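Local coordinates for CADD-like protein of unknown function (PDB 3B5O), which is of unknown function but resembles CADD and probably belongs with the all-helical, heme oxygenase-like oxidoreductases, at residues A[30-35]-A[39-44]; A[129-134]-A[139-144]; A[135-140]-A[211-216]. All coordinates share one frame; numbering follows the deposited sequence. Where two conformers were deposited one is given.

All three contacts lie in one chain that is helical and has no strands. Contact 1 comes first along the chain. It packs the loop ahead of helix 38-68 against the start of that helix. Contacts 2 and 3 follow, and both use helix 135-163, sharing Leu-139 and Gly-140. Contact 2 joins that helix to the end of helix 118-131, and contact 3 joins it to helix 204-230. Their centres are about 4 Å apart. Contact 1 lies on the opposite side of the chain's centre, with its centre about 30 Å from that of contact 2. Contact 1 thus packs one end of the bundle; contacts 2 and 3 touch and make one buried three-helix junction.

Contact 1: A[30-35]-A[39-44]; sequences VQMLSQ and AQIAYV
Leu-33 CG and Ile-41 CG1 both stand beside their own backbone N, anti to the carbonyl carbon (chi1 -70° and -58°), and this brings the two side chains together. They cross at about a right angle. One methyl of Leu-33, CD2, lands 3.7 Å from Ile-41 CD1. Leu-33 CD2 also lies 3.8 Å from Ile-41 CG1, so it rests against the outer half of the isoleucine. Met-32, present as selenomethionine, adds a looser touch. Met-32 CE is 4.3 Å from Ile-41 CD1. Met-32 CE is also 4.3 Å from Gln-40 CB, so it meets the glutamine at its aliphatic base. The amide of Gln-40 is engaged elsewhere. Its OE1 takes a hydrogen bond from Ser-37 N near the start of helix 38-68, and its NE2 is bonded to Ser-232 OG. Trp-162 of helix 135-163 touches both Leu-33 and Ile-41, and Met-32 also reaches Ala-226 and Ile-230. The groups that touch are methyl and methylene carbons, the selenomethionine taking part through its CE methyl. The attraction is therefore dispersive and hydrophobic, and it depends on fit more than on direction.

Contact 2: A[129-134]-A[139-144]; sequences SLFDRQ and LGATYA
Thr-142 OG1 is hydrogen-bonded to Val-138 O, one turn earlier in its helix, and also touches the Phe-131 ring. Its chi1 of -56° sets OG1 beside the backbone N and anti to the carbonyl carbon, which brings it within reach of the Val-138 carbonyl. The ring of Phe-131 comes up to the same oxygen. Phe-131 CE2 is 3.2 Å from Thr-142 OG1, and Phe-131 CZ is 3.7 Å from it. These are van der Waals contacts, and the approach to the ring is oblique. The two side chains cross at about a right angle. On the same side of the ring plane, nearer the CE1 corner, lies a methyl: Ala-141 CB is 3.9 Å from Phe-131 CE1 and 4.1 Å from Phe-131 CZ. The far end of the ring thus touches two successive residues of helix 135-163. Phe-58 meets the same ring with its plane turned by about 40°, and Ala-62, Val-138 and Ile-145 also touch Phe-131. A serine in place of Phe-131 would probably leave a gap beside the Ala-141 methyl and strip Thr-142 OG1 of its aromatic neighbour. Phe-131, Ala-141 and Thr-142 are all buried. Between the helices runs a short link in which Gln-134 takes the N-cap position of the second helix. This is a helix-loop-helix corner, helices 118-131 and 135-163 joined by a three-residue link, in an all-helical chain whose family is grouped with the heme oxygenase-like proteins.

Contact 3: A[135-140]-A[211-216]; sequences VDYVLG and FRAMID
Phe-211 packs from its CB outward along the backbone of helix 135-163. Phe-211 CB lies 3.5 Å from Gly-140 O. Phe-211 CG is 3.9 Å and Phe-211 CD2 3.6 Å from Gly-140 O, and the oxygen lies oblique to the ring. Farther out, Phe-211 CE2 reaches Ala-144 CA at 3.5 Å, one turn along the same helix. The ring takes this path because CG stands anti to the backbone N (chi1 -173°). The backbones are close here as well. Phe-211 CA approaches Gly-140 O at 3.3 Å in a CA-H...O contact, with an angle of 125° at the hydrogen. This is a bent, weak interaction. The same carbonyl already accepts the helical bond from Ala-144 N. Gly-140 makes the approach possible: a beta carbon there would sit very close to Phe-211 N. One turn earlier, Tyr-137 reaches across to helix 204-230. Tyr-137 OH comes 3.3 Å from Ala-213 CB, while the ring carbon Tyr-137 CZ stays 4.2 Å from that methyl. The hydroxyl therefore meets a methyl in this pair, and the fit is snug. Arg-133 makes a cation-pi contact with the Tyr-137 ring. Helix 118-131 closes one flank, with Leu-130 touching both Tyr-137 and Ala-213. Helix 2-18 adds Leu-11 against the Phe-211 side chain. Helices 118-131 and 2-18 thus both border the pair formed by helices 135-163 and 204-230; the chain has no strands.

Contact 1: A[30-35]-A[39-44]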
loop_
_atom_site.group_PDB
_atom_site.type_symbol
_atom_site.label_atom_id
_atom_site.label_comp_id
_atom_site.label_asym_id
_atom_site.label_seq_id
_atom_site.Cartn_x
_atom_site.Cartn_y
_atom_site.Cartn_z
ATOM N N VAL A 30 4.919 5.055 14.021
ATOM C CA VAL A 30 5.541 6.359 14.348
ATOM C C VAL A 30 5.388 6.656 15.846
ATOM O O VAL A 30 6.333 7.112 16.501
ATOM C CB VAL A 30 4.955 7.502 13.500
ATOM C CG1 VAL A 30 5.441 8.877 14.031
ATOM C CG2 VAL A 30 5.345 7.300 12.021
ATOM N N GLN A 31 4.215 6.352 16.400
ATOM C CA GLN A 31 3.925 6.645 17.814
ATOM C C GLN A 31 4.752 5.829 18.795
ATOM O O GLN A 31 4.835 6.201 19.975
ATOM C CB GLN A 31 2.430 6.482 18.110
ATOM C CG GLN A 31 1.594 7.572 17.463
ATOM C CD GLN A 31 1.520 8.821 18.316
ATOM O OE1 GLN A 31 1.218 8.740 19.514
ATOM N NE2 GLN A 31 1.783 9.978 17.712
HETATM N N MSE A 32 5.358 4.734 18.335
HETATM C CA MSE A 32 6.206 3.903 19.187
HETATM C C MSE A 32 7.698 4.143 18.967
HETATM O O MSE A 32 8.514 3.510 19.632
HETATM C CB MSE A 32 5.882 2.405 19.053
HETATM C CG MSE A 32 6.277 1.731 17.717
HETATM SE SE MSE A 32 5.699 -0.064 17.676
HETATM C CE MSE A 32 7.429 -0.807 18.198
ATOM N N LEU A 33 8.065 5.070 18.096
ATOM C CA LEU A 33 9.481 5.256 17.791
ATOM C C LEU A 33 10.306 5.695 19.004
ATOM O O LEU A 33 11.478 5.350 19.095
ATOM C CB LEU A 33 9.704 6.230 16.653
ATOM C CG LEU A 33 9.273 5.720 15.268
ATOM C CD1 LEU A 33 9.391 6.823 14.243
ATOM C CD2 LEU A 33 10.089 4.507 14.841
ATOM N N SER A 34 9.718 6.452 19.927
ATOM C CA SER A 34 10.487 6.869 21.106
ATOM C C SER A 34 11.022 5.676 21.890
ATOM O O SER A 34 12.150 5.704 22.398
ATOM C CB SER A 34 9.635 7.747 22.019
ATOM O OG SER A 34 9.395 8.999 21.413
ATOM N N GLN A 35 10.216 4.627 21.989
ATOM C CA GLN A 35 10.544 3.482 22.796
ATOM C C GLN A 35 11.090 2.280 22.011
ATOM O O GLN A 35 11.568 1.332 22.627
ATOM C CB GLN A 35 9.323 3.050 23.614
ATOM C CG GLN A 35 8.061 2.680 22.791
ATOM C CD GLN A 35 6.948 3.733 22.842
ATOM O OE1 GLN A 35 5.844 3.426 23.289
ATOM N NE2 GLN A 35 7.215 4.960 22.371
ATOM N N ALA A 39 15.710 -3.379 16.131
ATOM C CA ALA A 39 15.179 -4.704 15.727
ATOM C C ALA A 39 13.672 -4.646 15.516
ATOM O O ALA A 39 13.132 -5.304 14.620
ATOM C CB ALA A 39 15.518 -5.777 16.766
ATOM N N GLN A 40 12.981 -3.908 16.372
ATOM C CA GLN A 40 11.525 -3.836 16.285
ATOM C C GLN A 40 11.045 -3.097 15.048
ATOM O O GLN A 40 10.081 -3.518 14.405
ATOM C CB GLN A 40 10.946 -3.229 17.575
ATOM C CG GLN A 40 11.073 -4.168 18.748
ATOM C CD GLN A 40 10.806 -3.520 20.092
ATOM O OE1 GLN A 40 11.086 -2.333 20.280
ATOM N NE2 GLN A 40 10.262 -4.290 21.028
ATOM N N ILE A 41 11.702 -2.000 14.688
ATOM C CA ILE A 41 11.337 -1.249 13.485
ATOM C C ILE A 41 11.804 -2.001 12.221
ATOM O O ILE A 41 11.135 -1.979 11.194
ATOM C CB ILE A 41 11.814 0.220 13.540
ATOM C CG1 ILE A 41 11.224 0.899 14.782
ATOM C CG2 ILE A 41 11.438 0.995 12.278
ATOM C CD1 ILE A 41 9.696 0.780 14.942
ATOM N N ALA A 42 12.923 -2.715 12.311
ATOM C CA ALA A 42 13.332 -3.582 11.205
ATOM C C ALA A 42 12.272 -4.653 10.941
ATOM O O ALA A 42 11.986 -4.964 9.777
ATOM C CB ALA A 42 14.700 -4.222 11.506
ATOM N N TYR A 43 11.693 -5.210 12.002
ATOM C CA TYR A 43 10.598 -6.178 11.884
ATOM C C TYR A 43 9.421 -5.568 11.152
ATOM O O TYR A 43 8.832 -6.207 10.267
ATOM C CB TYR A 43 10.158 -6.676 13.260
ATOM C CG TYR A 43 8.877 -7.450 13.271
ATOM C CD1 TYR A 43 8.862 -8.811 13.001
ATOM C CD2 TYR A 43 7.661 -6.819 13.482
ATOM C CE1 TYR A 43 7.669 -9.529 12.981
ATOM C CE2 TYR A 43 6.479 -7.527 13.477
ATOM C CZ TYR A 43 6.478 -8.880 13.225
ATOM O OH TYR A 43 5.311 -9.622 13.194
ATOM N N VAL A 44 9.049 -4.346 11.514
ATOM C CA VAL A 44 7.969 -3.679 10.812
ATOM C C VAL A 44 8.280 -3.579 9.301
ATOM O O VAL A 44 7.413 -3.832 8.469
ATOM C CB VAL A 44 7.694 -2.261 11.401
ATOM C CG1 VAL A 44 6.758 -1.448 10.485
ATOM C CG2 VAL A 44 7.161 -2.374 12.836
#

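Contact 2: A[129-134]-A[139-144]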
loop_
_atom_site.group_PDB
_atom_site.type_symbol
_atom_site.label_atom_id
_atom_site.label_comp_id
_atom_site.label_asym_id
_atom_site.label_seq_id
_atom_site.Cartn_x
_atom_site.Cartn_y
_atom_site.Cartn_z
ATOM N N SER A 129 -10.544 -11.080 0.092
ATOM C CA SER A 129 -12.008 -11.106 0.172
ATOM C C SER A 129 -12.643 -9.879 -0.476
ATOM O O SER A 129 -13.781 -9.961 -0.940
ATOM C CB SER A 129 -12.477 -11.254 1.622
ATOM O OG SER A 129 -12.422 -10.046 2.363
ATOM N N LEU A 130 -11.905 -8.769 -0.537
ATOM C CA LEU A 130 -12.363 -7.558 -1.192
ATOM C C LEU A 130 -12.203 -7.626 -2.708
ATOM O O LEU A 130 -13.040 -7.113 -3.457
ATOM C CB LEU A 130 -11.579 -6.344 -0.705
ATOM C CG LEU A 130 -11.421 -6.144 0.784
ATOM C CD1 LEU A 130 -10.699 -4.793 1.026
ATOM C CD2 LEU A 130 -12.746 -6.187 1.494
ATOM N N PHE A 131 -11.116 -8.264 -3.155
ATOM C CA PHE A 131 -10.778 -8.345 -4.572
ATOM C C PHE A 131 -11.541 -9.440 -5.312
ATOM O O PHE A 131 -11.410 -9.591 -6.531
ATOM C CB PHE A 131 -9.261 -8.481 -4.752
ATOM C CG PHE A 131 -8.564 -7.170 -4.713
ATOM C CD1 PHE A 131 -8.365 -6.522 -3.515
ATOM C CD2 PHE A 131 -8.208 -6.519 -5.891
ATOM C CE1 PHE A 131 -7.799 -5.270 -3.471
ATOM C CE2 PHE A 131 -7.606 -5.266 -5.845
ATOM C CZ PHE A 131 -7.405 -4.651 -4.629
ATOM N N ASP A 132 -12.399 -10.125 -4.576
ATOM C CA ASP A 132 -13.262 -11.154 -5.092
ATOM C C ASP A 132 -14.695 -10.679 -5.320
ATOM O O ASP A 132 -15.538 -11.467 -5.767
ATOM C CB ASP A 132 -13.264 -12.343 -4.111
ATOM N N ARG A 133 -14.982 -9.411 -5.044
ATOM C CA ARG A 133 -16.338 -8.866 -5.166
ATOM C C ARG A 133 -16.611 -8.377 -6.612
ATOM O O ARG A 133 -15.826 -8.668 -7.509
ATOM C CB ARG A 133 -16.483 -7.708 -4.161
ATOM C CG ARG A 133 -16.383 -8.151 -2.706
ATOM C CD ARG A 133 -17.728 -8.574 -2.138
ATOM N NE ARG A 133 -18.736 -7.517 -2.226
ATOM C CZ ARG A 133 -19.145 -6.736 -1.224
ATOM N NH1 ARG A 133 -18.668 -6.869 0.015
ATOM N NH2 ARG A 133 -20.067 -5.811 -1.471
ATOM N N GLN A 134 -17.708 -7.659 -6.837
ATOM C CA GLN A 134 -18.029 -7.129 -8.180
ATOM C C GLN A 134 -17.098 -5.976 -8.574
ATOM O O GLN A 134 -16.456 -5.361 -7.734
ATOM C CB GLN A 134 -19.517 -6.711 -8.306
ATOM C CG GLN A 134 -19.858 -5.250 -7.872
ATOM C CD GLN A 134 -21.329 -4.807 -8.121
ATOM O OE1 GLN A 134 -22.284 -5.478 -7.701
ATOM N NE2 GLN A 134 -21.499 -3.645 -8.769
ATOM N N LEU A 139 -12.676 -2.104 -7.877
ATOM C CA LEU A 139 -11.947 -0.926 -8.329
ATOM C C LEU A 139 -11.880 0.158 -7.261
ATOM O O LEU A 139 -10.943 0.927 -7.247
ATOM C CB LEU A 139 -12.511 -0.393 -9.660
ATOM C CG LEU A 139 -11.738 -0.887 -10.886
ATOM C CD1 LEU A 139 -10.325 -0.325 -10.914
ATOM C CD2 LEU A 139 -11.697 -2.400 -10.965
ATOM N N GLY A 140 -12.872 0.218 -6.366
ATOM C CA GLY A 140 -12.762 1.100 -5.216
ATOM C C GLY A 140 -11.595 0.718 -4.323
ATOM O O GLY A 140 -10.844 1.573 -3.860
ATOM N N ALA A 141 -11.486 -0.568 -4.022
ATOM C CA ALA A 141 -10.348 -1.046 -3.230
ATOM C C ALA A 141 -9.020 -0.771 -3.950
ATOM O O ALA A 141 -7.997 -0.441 -3.323
ATOM C CB ALA A 141 -10.501 -2.525 -2.924
ATOM N N THR A 142 -9.024 -0.933 -5.269
ATOM C CA THR A 142 -7.836 -0.682 -6.057
ATOM C C THR A 142 -7.488 0.809 -6.039
ATOM O O THR A 142 -6.324 1.190 -5.925
ATOM C CB THR A 142 -8.043 -1.197 -7.500
ATOM O OG1 THR A 142 -8.403 -2.576 -7.469
ATOM C CG2 THR A 142 -6.773 -1.026 -8.358
ATOM N N TYR A 143 -8.503 1.668 -6.115
ATOM C CA TYR A 143 -8.262 3.097 -6.025
ATOM C C TYR A 143 -7.719 3.469 -4.637
ATOM O O TYR A 143 -6.924 4.382 -4.516
ATOM C CB TYR A 143 -9.539 3.882 -6.389
ATOM C CG TYR A 143 -9.296 5.365 -6.443
ATOM C CD1 TYR A 143 -8.429 5.894 -7.376
ATOM C CD2 TYR A 143 -9.863 6.226 -5.527
ATOM C CE1 TYR A 143 -8.148 7.248 -7.411
ATOM C CE2 TYR A 143 -9.575 7.576 -5.550
ATOM C CZ TYR A 143 -8.718 8.075 -6.483
ATOM O OH TYR A 143 -8.454 9.432 -6.501
ATOM N N ALA A 144 -8.125 2.747 -3.600
ATOM C CA ALA A 144 -7.564 2.957 -2.270
ATOM C C ALA A 144 -6.049 2.713 -2.225
ATOM O O ALA A 144 -5.342 3.406 -1.500
ATOM C CB ALA A 144 -8.271 2.137 -1.232
#

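Contact 3: A[135-140]-A[211-216]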
loop_
_atom_site.group_PDB
_atom_site.type_symbol
_atom_site.label_atom_id
_atom_site.label_comp_id
_atom_site.label_asym_id
_atom_site.label_seq_id
_atom_site.Cartn_x
_atom_site.Cartn_y
_atom_site.Cartn_z
ATOM N N VAL A 135 -17.033 -5.690 -9.862
ATOM C CA VAL A 135 -16.037 -4.790 -10.418
ATOM C C VAL A 135 -15.989 -3.418 -9.750
ATOM O O VAL A 135 -14.904 -2.898 -9.497
ATOM C CB VAL A 135 -16.186 -4.658 -11.957
ATOM C CG1 VAL A 135 -17.558 -4.068 -12.341
ATOM C CG2 VAL A 135 -15.041 -3.854 -12.562
ATOM N N ASP A 136 -17.145 -2.831 -9.459
ATOM C CA ASP A 136 -17.145 -1.485 -8.888
ATOM C C ASP A 136 -16.476 -1.437 -7.506
ATOM O O ASP A 136 -15.682 -0.550 -7.229
ATOM C CB ASP A 136 -18.570 -0.924 -8.845
ATOM C CG ASP A 136 -19.251 -0.994 -10.197
ATOM O OD1 ASP A 136 -19.797 -2.077 -10.515
ATOM O OD2 ASP A 136 -19.214 0.017 -10.945
ATOM N N TYR A 137 -16.789 -2.420 -6.690
ATOM C CA TYR A 137 -16.231 -2.540 -5.357
ATOM C C TYR A 137 -14.752 -2.810 -5.446
ATOM O O TYR A 137 -13.954 -2.214 -4.719
ATOM C CB TYR A 137 -16.924 -3.678 -4.644
ATOM C CG TYR A 137 -16.632 -3.849 -3.179
ATOM C CD1 TYR A 137 -15.498 -4.532 -2.746
ATOM C CD2 TYR A 137 -17.513 -3.384 -2.202
ATOM C CE1 TYR A 137 -15.254 -4.744 -1.423
ATOM C CE2 TYR A 137 -17.276 -3.598 -0.869
ATOM C CZ TYR A 137 -16.141 -4.280 -0.470
ATOM O OH TYR A 137 -15.910 -4.515 0.865
ATOM N N VAL A 138 -14.376 -3.733 -6.333
ATOM C CA VAL A 138 -12.951 -4.091 -6.486
ATOM C C VAL A 138 -12.143 -2.888 -6.943
ATOM O O VAL A 138 -11.023 -2.663 -6.467
ATOM C CB VAL A 138 -12.771 -5.284 -7.444
ATOM C CG1 VAL A 138 -11.279 -5.531 -7.737
ATOM C CG2 VAL A 138 -13.429 -6.516 -6.844
ATOM N N LEU A 139 -12.676 -2.104 -7.877
ATOM C CA LEU A 139 -11.947 -0.926 -8.329
ATOM C C LEU A 139 -11.880 0.158 -7.261
ATOM O O LEU A 139 -10.943 0.927 -7.247
ATOM C CB LEU A 139 -12.511 -0.393 -9.660
ATOM C CG LEU A 139 -11.738 -0.887 -10.886
ATOM C CD1 LEU A 139 -10.325 -0.325 -10.914
ATOM C CD2 LEU A 139 -11.697 -2.400 -10.965
ATOM N N GLY A 140 -12.872 0.218 -6.366
ATOM C CA GLY A 140 -12.762 1.100 -5.216
ATOM C C GLY A 140 -11.595 0.718 -4.323
ATOM O O GLY A 140 -10.844 1.573 -3.860
ATOM N N PHE A 211 -13.436 1.042 -1.363
ATOM C CA PHE A 211 -12.379 1.945 -0.910
ATOM C C PHE A 211 -12.287 1.928 0.612
ATOM O O PHE A 211 -11.201 1.804 1.190
ATOM C CB PHE A 211 -12.687 3.358 -1.428
ATOM C CG PHE A 211 -11.614 4.366 -1.177
ATOM C CD1 PHE A 211 -11.521 5.042 0.041
ATOM C CD2 PHE A 211 -10.735 4.705 -2.184
ATOM C CE1 PHE A 211 -10.510 5.988 0.241
ATOM C CE2 PHE A 211 -9.757 5.664 -1.979
ATOM C CZ PHE A 211 -9.663 6.305 -0.770
ATOM N N ARG A 212 -13.439 2.109 1.264
ATOM C CA ARG A 212 -13.507 2.124 2.715
ATOM C C ARG A 212 -12.961 0.818 3.294
ATOM O O ARG A 212 -12.198 0.815 4.265
ATOM C CB ARG A 212 -14.963 2.283 3.146
ATOM C CG ARG A 212 -15.200 2.175 4.631
ATOM C CD ARG A 212 -14.645 3.355 5.368
ATOM N NE ARG A 212 -15.531 4.497 5.195
ATOM C CZ ARG A 212 -15.535 5.574 5.971
ATOM N NH1 ARG A 212 -14.657 5.722 6.961
ATOM N NH2 ARG A 212 -16.430 6.515 5.735
ATOM N N ALA A 213 -13.374 -0.309 2.711
ATOM C CA ALA A 213 -12.972 -1.604 3.244
ATOM C C ALA A 213 -11.458 -1.764 3.161
ATOM O O ALA A 213 -10.820 -2.302 4.070
ATOM C CB ALA A 213 -13.663 -2.747 2.512
HETATM N N MSE A 214 -10.879 -1.296 2.068
HETATM C CA MSE A 214 -9.438 -1.432 1.878
HETATM C C MSE A 214 -8.657 -0.583 2.867
HETATM O O MSE A 214 -7.703 -1.053 3.486
HETATM C CB MSE A 214 -9.073 -1.081 0.442
HETATM C CG MSE A 214 -7.622 -1.250 0.112
HETATM SE SE MSE A 214 -7.034 -3.088 0.247
HETATM C CE MSE A 214 -5.480 -3.034 -0.814
ATOM N N ILE A 215 -9.013 0.689 2.996
ATOM C CA ILE A 215 -8.288 1.562 3.929
ATOM C C ILE A 215 -8.482 1.105 5.369
ATOM O O ILE A 215 -7.567 1.192 6.177
ATOM C CB ILE A 215 -8.549 3.083 3.706
ATOM C CG1 ILE A 215 -10.001 3.472 4.027
ATOM C CG2 ILE A 215 -8.108 3.484 2.292
ATOM C CD1 ILE A 215 -10.245 4.987 3.938
ATOM N N ASP A 216 -9.664 0.582 5.699
ATOM C CA ASP A 216 -9.900 0.038 7.037
ATOM C C ASP A 216 -8.974 -1.148 7.290
ATOM O O ASP A 216 -8.381 -1.264 8.362
ATOM C CB ASP A 216 -11.362 -0.381 7.227
ATOM C CG ASP A 216 -12.315 0.771 7.461
ATOM O OD1 ASP A 216 -11.872 1.867 7.798
ATOM O OD2 ASP A 216 -13.541 0.533 7.317
#